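Local coordinates for protein arabinogalactan endo-1,4-beta-galactosidase (PDB 7OSK) that probably hydrolyses internal beta-1,4-galactosidic linkages in galactans, this chain being the family 53 catalytic part, a calcium-binding TIM barrel, of a longer archaeal protein, at residues A[292-300]-A[319-330]. Residues are numbered along the deposited sequence; the frame is centred on the assembly and turned at random.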
ATOM      1  N   GLU A 292       2.830   3.511   0.069  1.00 21.50           N
ATOM      2  CA  GLU A 292       1.895   4.006   1.070  1.00 22.09           C
ATOM      3  C   GLU A 292       2.163   5.464   1.408  1.00 19.91           C
ATOM      4  O   GLU A 292       3.305   5.874   1.599  1.00 20.51           O
ATOM      5  CB  GLU A 292       1.966   3.160   2.344  1.00 19.53           C
ATOM      6  CG  GLU A 292       1.498   1.721   2.169  1.00 21.47           C
ATOM      7  CD  GLU A 292       1.470   0.946   3.479  1.00 23.43           C
ATOM      8  OE1 GLU A 292       1.690   1.562   4.547  1.00 21.52           O
ATOM      9  OE2 GLU A 292       1.228  -0.280   3.440  1.00 20.44           O
ATOM     10  N   THR A 293       1.089   6.239   1.480  1.00 20.99           N
ATOM     11  CA  THR A 293       1.160   7.626   1.911  1.00 20.98           C
ATOM     12  C   THR A 293      -0.250   8.113   2.205  1.00 21.23           C
ATOM     13  O   THR A 293      -1.218   7.606   1.638  1.00 20.73           O
ATOM     14  CB  THR A 293       1.825   8.528   0.852  1.00 19.78           C
ATOM     15  OG1 THR A 293       1.954   9.858   1.366  1.00 22.76           O
ATOM     16  CG2 THR A 293       1.010   8.561  -0.433  1.00 20.84           C
ATOM     17  N   ALA A 294      -0.371   9.087   3.100  1.00 22.21           N
ATOM     18  CA  ALA A 294      -1.677   9.629   3.445  1.00 21.37           C
ATOM     19  C   ALA A 294      -1.549  10.920   4.231  1.00 22.02           C
ATOM     20  O   ALA A 294      -0.481  11.240   4.749  1.00 24.48           O
ATOM     21  CB  ALA A 294      -2.478   8.613   4.241  1.00 21.65           C
ATOM     22  N   TYR A 295      -2.648  11.660   4.311  1.00 23.25           N
ATOM     23  CA  TYR A 295      -2.707  12.852   5.143  1.00 23.26           C
ATOM     24  C   TYR A 295      -4.135  13.094   5.604  1.00 26.02           C
ATOM     25  O   TYR A 295      -5.073  12.488   5.085  1.00 21.23           O
ATOM     26  CB  TYR A 295      -2.182  14.074   4.392  1.00 23.19           C
ATOM     27  CG  TYR A 295      -1.585  15.107   5.313  1.00 25.38           C
ATOM     28  CD1 TYR A 295      -0.322  14.925   5.860  1.00 25.99           C
ATOM     29  CD2 TYR A 295      -2.285  16.255   5.649  1.00 24.73           C
ATOM     30  CE1 TYR A 295       0.229  15.858   6.708  1.00 26.70           C
ATOM     31  CE2 TYR A 295      -1.742  17.199   6.499  1.00 25.87           C
ATOM     32  CZ  TYR A 295      -0.482  16.993   7.027  1.00 28.78           C
ATOM     33  OH  TYR A 295       0.076  17.922   7.875  1.00 28.81           O
ATOM     34  N   ALA A 296      -4.288  13.984   6.580  1.00 25.10           N
ATOM     35  CA  ALA A 296      -5.589  14.242   7.180  1.00 23.83           C
ATOM     36  C   ALA A 296      -6.350  15.337   6.441  1.00 24.97           C
ATOM     37  O   ALA A 296      -5.823  16.427   6.214  1.00 25.62           O
ATOM     38  CB  ALA A 296      -5.423  14.614   8.641  1.00 22.99           C
ATOM     39  N   TRP A 297      -7.590  15.035   6.063  1.00 23.73           N
ATOM     40  CA  TRP A 297      -8.488  16.034   5.492  1.00 25.19           C
ATOM     41  C   TRP A 297      -9.274  16.727   6.604  1.00 27.78           C
ATOM     42  O   TRP A 297      -9.973  17.713   6.362  1.00 29.91           O
ATOM     43  CB  TRP A 297      -9.442  15.395   4.478  1.00 26.12           C
ATOM     44  CG  TRP A 297     -10.313  14.301   5.049  1.00 24.99           C
ATOM     45  CD1 TRP A 297      -9.988  12.984   5.185  1.00 22.59           C
ATOM     46  CD2 TRP A 297     -11.649  14.436   5.551  1.00 24.28           C
ATOM     47  NE1 TRP A 297     -11.034  12.292   5.745  1.00 21.54           N
ATOM     48  CE2 TRP A 297     -12.066  13.161   5.980  1.00 21.26           C
ATOM     49  CE3 TRP A 297     -12.530  15.512   5.683  1.00 23.56           C
ATOM     50  CZ2 TRP A 297     -13.325  12.932   6.530  1.00 22.61           C
ATOM     51  CZ3 TRP A 297     -13.779  15.283   6.229  1.00 24.52           C
ATOM     52  CH2 TRP A 297     -14.164  14.003   6.646  1.00 24.58           C
ATOM     53  N   THR A 298      -9.149  16.205   7.822  1.00 26.53           N
ATOM     54  CA  THR A 298      -9.780  16.797   8.997  1.00 24.75           C
ATOM     55  C   THR A 298      -9.139  16.239  10.261  1.00 24.43           C
ATOM     56  O   THR A 298      -8.345  15.304  10.197  1.00 24.97           O
ATOM     57  CB  THR A 298     -11.297  16.529   9.035  1.00 25.00           C
ATOM     58  OG1 THR A 298     -11.860  17.112  10.218  1.00 27.90           O
ATOM     59  CG2 THR A 298     -11.580  15.035   9.028  1.00 25.83           C
ATOM     60  N   LEU A 299      -9.499  16.808  11.406  1.00 26.09           N
ATOM     61  CA  LEU A 299      -8.955  16.375  12.687  1.00 27.26           C
ATOM     62  C   LEU A 299     -10.051  15.760  13.549  1.00 26.54           C
ATOM     63  O   LEU A 299      -9.777  15.173  14.596  1.00 25.84           O
ATOM     64  CB  LEU A 299      -8.302  17.561  13.409  1.00 26.92           C
ATOM     65  CG  LEU A 299      -6.908  17.438  14.042  1.00 30.74           C
ATOM     66  CD1 LEU A 299      -6.003  16.427  13.347  1.00 29.54           C
ATOM     67  CD2 LEU A 299      -6.244  18.807  14.035  1.00 32.85           C
ATOM     68  N   ASP A 300     -11.295  15.891  13.098  1.00 26.49           N
ATOM     69  CA  ASP A 300     -12.435  15.366  13.837  1.00 27.40           C
ATOM     70  C   ASP A 300     -12.469  13.835  13.843  1.00 26.41           C
ATOM     71  O   ASP A 300     -11.735  13.182  13.101  1.00 27.25           O
ATOM     72  CB  ASP A 300     -13.737  15.918  13.252  1.00 28.33           C
ATOM     73  CG  ASP A 300     -14.040  17.326  13.729  1.00 29.74           C
ATOM     74  OD1 ASP A 300     -13.097  18.041  14.128  1.00 26.41           O
ATOM     75  OD2 ASP A 300     -15.225  17.718  13.708  1.00 40.78           O
ATOM     76  N   GLY A 319       3.758  19.489   7.635  1.00 30.90           N
ATOM     77  CA  GLY A 319       4.007  20.710   6.890  1.00 31.50           C
ATOM     78  C   GLY A 319       2.758  21.216   6.194  1.00 30.96           C
ATOM     79  O   GLY A 319       2.685  22.383   5.806  1.00 31.73           O
ATOM     80  N   TYR A 320       1.776  20.333   6.032  1.00 29.45           N
ATOM     81  CA  TYR A 320       0.488  20.702   5.460  1.00 27.88           C
ATOM     82  C   TYR A 320      -0.560  20.748   6.561  1.00 28.50           C
ATOM     83  O   TYR A 320      -0.405  20.119   7.606  1.00 29.85           O
ATOM     84  CB  TYR A 320       0.082  19.717   4.361  1.00 27.48           C
ATOM     85  CG  TYR A 320       0.976  19.794   3.144  1.00 28.88           C
ATOM     86  CD1 TYR A 320       2.245  19.236   3.159  1.00 27.62           C
ATOM     87  CD2 TYR A 320       0.556  20.437   1.985  1.00 26.50           C
ATOM     88  CE1 TYR A 320       3.071  19.309   2.054  1.00 27.15           C
ATOM     89  CE2 TYR A 320       1.375  20.512   0.874  1.00 26.61           C
ATOM     90  CZ  TYR A 320       2.631  19.947   0.916  1.00 26.84           C
ATOM     91  OH  TYR A 320       3.455  20.018  -0.182  1.00 25.64           O
ATOM     92  N   LYS A 321      -1.620  21.507   6.322  1.00 28.67           N
ATOM     93  CA  LYS A 321      -2.671  21.686   7.309  1.00 28.41           C
ATOM     94  C   LYS A 321      -3.754  20.627   7.080  1.00 27.54           C
ATOM     95  O   LYS A 321      -3.925  20.138   5.963  1.00 27.53           O
ATOM     96  CB  LYS A 321      -3.221  23.118   7.229  1.00 29.17           C
ATOM     97  CG  LYS A 321      -4.531  23.285   6.490  1.00 27.26           C
ATOM     98  CD  LYS A 321      -5.702  23.147   7.449  1.00 30.07           C
ATOM     99  CE  LYS A 321      -6.313  24.495   7.800  1.00 30.88           C
ATOM    100  NZ  LYS A 321      -6.402  24.699   9.271  1.00 33.89           N
ATOM    101  N   ALA A 322      -4.473  20.262   8.138  1.00 28.36           N
ATOM    102  CA  ALA A 322      -5.429  19.157   8.068  1.00 28.70           C
ATOM    103  C   ALA A 322      -6.793  19.591   7.533  1.00 27.15           C
ATOM    104  O   ALA A 322      -7.777  19.607   8.269  1.00 26.48           O
ATOM    105  CB  ALA A 322      -5.587  18.517   9.441  1.00 28.98           C
ATOM    106  N   SER A 323      -6.838  19.944   6.253  1.00 26.49           N
ATOM    107  CA  SER A 323      -8.095  20.242   5.572  1.00 27.34           C
ATOM    108  C   SER A 323      -8.170  19.443   4.282  1.00 28.07           C
ATOM    109  O   SER A 323      -7.194  18.813   3.879  1.00 32.21           O
ATOM    110  CB  SER A 323      -8.223  21.734   5.266  1.00 27.94           C
ATOM    111  OG  SER A 323      -7.160  22.170   4.434  1.00 28.63           O
ATOM    112  N   ILE A 324      -9.323  19.483   3.625  1.00 25.70           N
ATOM    113  CA  ILE A 324      -9.487  18.784   2.361  1.00 28.03           C
ATOM    114  C   ILE A 324      -8.530  19.374   1.330  1.00 27.48           C
ATOM    115  O   ILE A 324      -7.948  18.651   0.525  1.00 28.57           O
ATOM    116  CB  ILE A 324     -10.939  18.863   1.851  1.00 35.62           C
ATOM    117  CG1 ILE A 324     -11.896  18.318   2.919  1.00 29.96           C
ATOM    118  CG2 ILE A 324     -11.080  18.095   0.540  1.00 32.02           C
ATOM    119  CD1 ILE A 324     -13.361  18.294   2.513  1.00 30.17           C
ATOM    120  N   GLN A 325      -8.367  20.694   1.368  1.00 28.90           N
ATOM    121  CA  GLN A 325      -7.396  21.377   0.517  1.00 27.72           C
ATOM    122  C   GLN A 325      -5.972  20.983   0.900  1.00 27.61           C
ATOM    123  O   GLN A 325      -5.131  20.738   0.034  1.00 27.40           O
ATOM    124  CB  GLN A 325      -7.562  22.895   0.622  1.00 28.19           C
ATOM    125  CG  GLN A 325      -6.602  23.696  -0.250  1.00 25.94           C
ATOM    126  CD  GLN A 325      -6.904  23.556  -1.726  1.00 29.61           C
ATOM    127  OE1 GLN A 325      -7.849  24.158  -2.237  1.00 30.55           O
ATOM    128  NE2 GLN A 325      -6.100  22.759  -2.424  1.00 29.41           N
ATOM    129  N   GLY A 326      -5.707  20.940   2.201  1.00 26.20           N
ATOM    130  CA  GLY A 326      -4.385  20.610   2.700  1.00 25.10           C
ATOM    131  C   GLY A 326      -3.987  19.195   2.342  1.00 27.34           C
ATOM    132  O   GLY A 326      -2.811  18.910   2.114  1.00 28.73           O
ATOM    133  N   GLN A 327      -4.974  18.305   2.299  1.00 25.58           N
ATOM    134  CA  GLN A 327      -4.752  16.924   1.892  1.00 24.67           C
ATOM    135  C   GLN A 327      -4.389  16.870   0.414  1.00 24.94           C
ATOM    136  O   GLN A 327      -3.426  16.214   0.021  1.00 22.81           O
ATOM    137  CB  GLN A 327      -5.999  16.075   2.162  1.00 27.07           C
ATOM    138  CG  GLN A 327      -5.867  14.610   1.747  1.00 23.85           C
ATOM    139  CD  GLN A 327      -7.173  13.842   1.858  1.00 23.02           C
ATOM    140  OE1 GLN A 327      -8.217  14.294   1.388  1.00 22.18           O
ATOM    141  NE2 GLN A 327      -7.117  12.670   2.482  1.00 23.97           N
ATOM    142  N   ALA A 328      -5.172  17.572  -0.397  1.00 26.29           N
ATOM    143  CA  ALA A 328      -4.980  17.575  -1.840  1.00 24.76           C
ATOM    144  C   ALA A 328      -3.655  18.231  -2.213  1.00 26.24           C
ATOM    145  O   ALA A 328      -2.949  17.760  -3.107  1.00 25.71           O
ATOM    146  CB  ALA A 328      -6.135  18.290  -2.522  1.00 25.55           C
ATOM    147  N   SER A 329      -3.325  19.320  -1.525  1.00 27.73           N
ATOM    148  CA  SER A 329      -2.077  20.033  -1.775  1.00 25.58           C
ATOM    149  C   SER A 329      -0.884  19.113  -1.554  1.00 25.74           C
ATOM    150  O   SER A 329       0.078  19.128  -2.321  1.00 26.08           O
ATOM    151  CB  SER A 329      -1.967  21.263  -0.873  1.00 25.70           C
ATOM    152  OG  SER A 329      -3.013  22.182  -1.130  1.00 24.52           O
ATOM    153  N   PHE A 330      -0.956  18.307  -0.499  1.00 25.59           N
ATOM    154  CA  PHE A 330       0.110  17.363  -0.192  1.00 26.68           C
ATOM    155  C   PHE A 330       0.264  16.305  -1.282  1.00 26.16           C
ATOM    156  O   PHE A 330       1.383  16.004  -1.702  1.00 26.40           O
ATOM    157  CB  PHE A 330      -0.148  16.684   1.153  1.00 25.66           C
ATOM    158  CG  PHE A 330       0.576  15.380   1.315  1.00 25.30           C
ATOM    159  CD1 PHE A 330       1.960  15.343   1.360  1.00 27.43           C
ATOM    160  CD2 PHE A 330      -0.123  14.191   1.418  1.00 22.75           C
ATOM    161  CE1 PHE A 330       2.632  14.144   1.503  1.00 26.11           C
ATOM    162  CE2 PHE A 330       0.543  12.988   1.564  1.00 24.50           C
ATOM    163  CZ  PHE A 330       1.923  12.966   1.607  1.00 24.28           C
TER
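With chi1 at -151° in Y295 and 159° in F330, each ring swings anti to its own backbone N, and the two converge where the seventh strand of the (beta/alpha)8 barrel, 287-293, gives way to a loop lying against the start of helix 324-342. Y295 CB packs on F330 CD2 at 3.6 Å, the ring planes inclined by 42°; the flat, apolar phenyl of F330 suits this buried place, having no polar atom that needs a partner. T293 OG1 lies in the plane of the F330 ring at its edge, and the same hydroxyl of T293 is hydrogen-bonded to F262 O. The long, extended side chain of Q327 reaches from the helix to the loop: NE2 gives Y295 O a weak, bent hydrogen bond of 3.3 Å and also bonds to Y351 OH, while OE1 bonds to S387 OG. Q327 OE1 also lies 3.5 Å from W297 CB. W297 runs beside I324, CE3 meeting CG1 at 4.0 Å; T298 CG2 sits over the centre of one indole face, and NE1 bonds to E373 O, linking this loop to a calcium-binding residue. The small side chains of A296 and A322 are consistent with the close backbones here, where W297 CA approaches S323 O at 3.5 Å in a C-H...O contact. S323, its short hydroxyl suited to capping, stands just before the helix as its N-cap: OG accepts from G326 N at 2.9 Å.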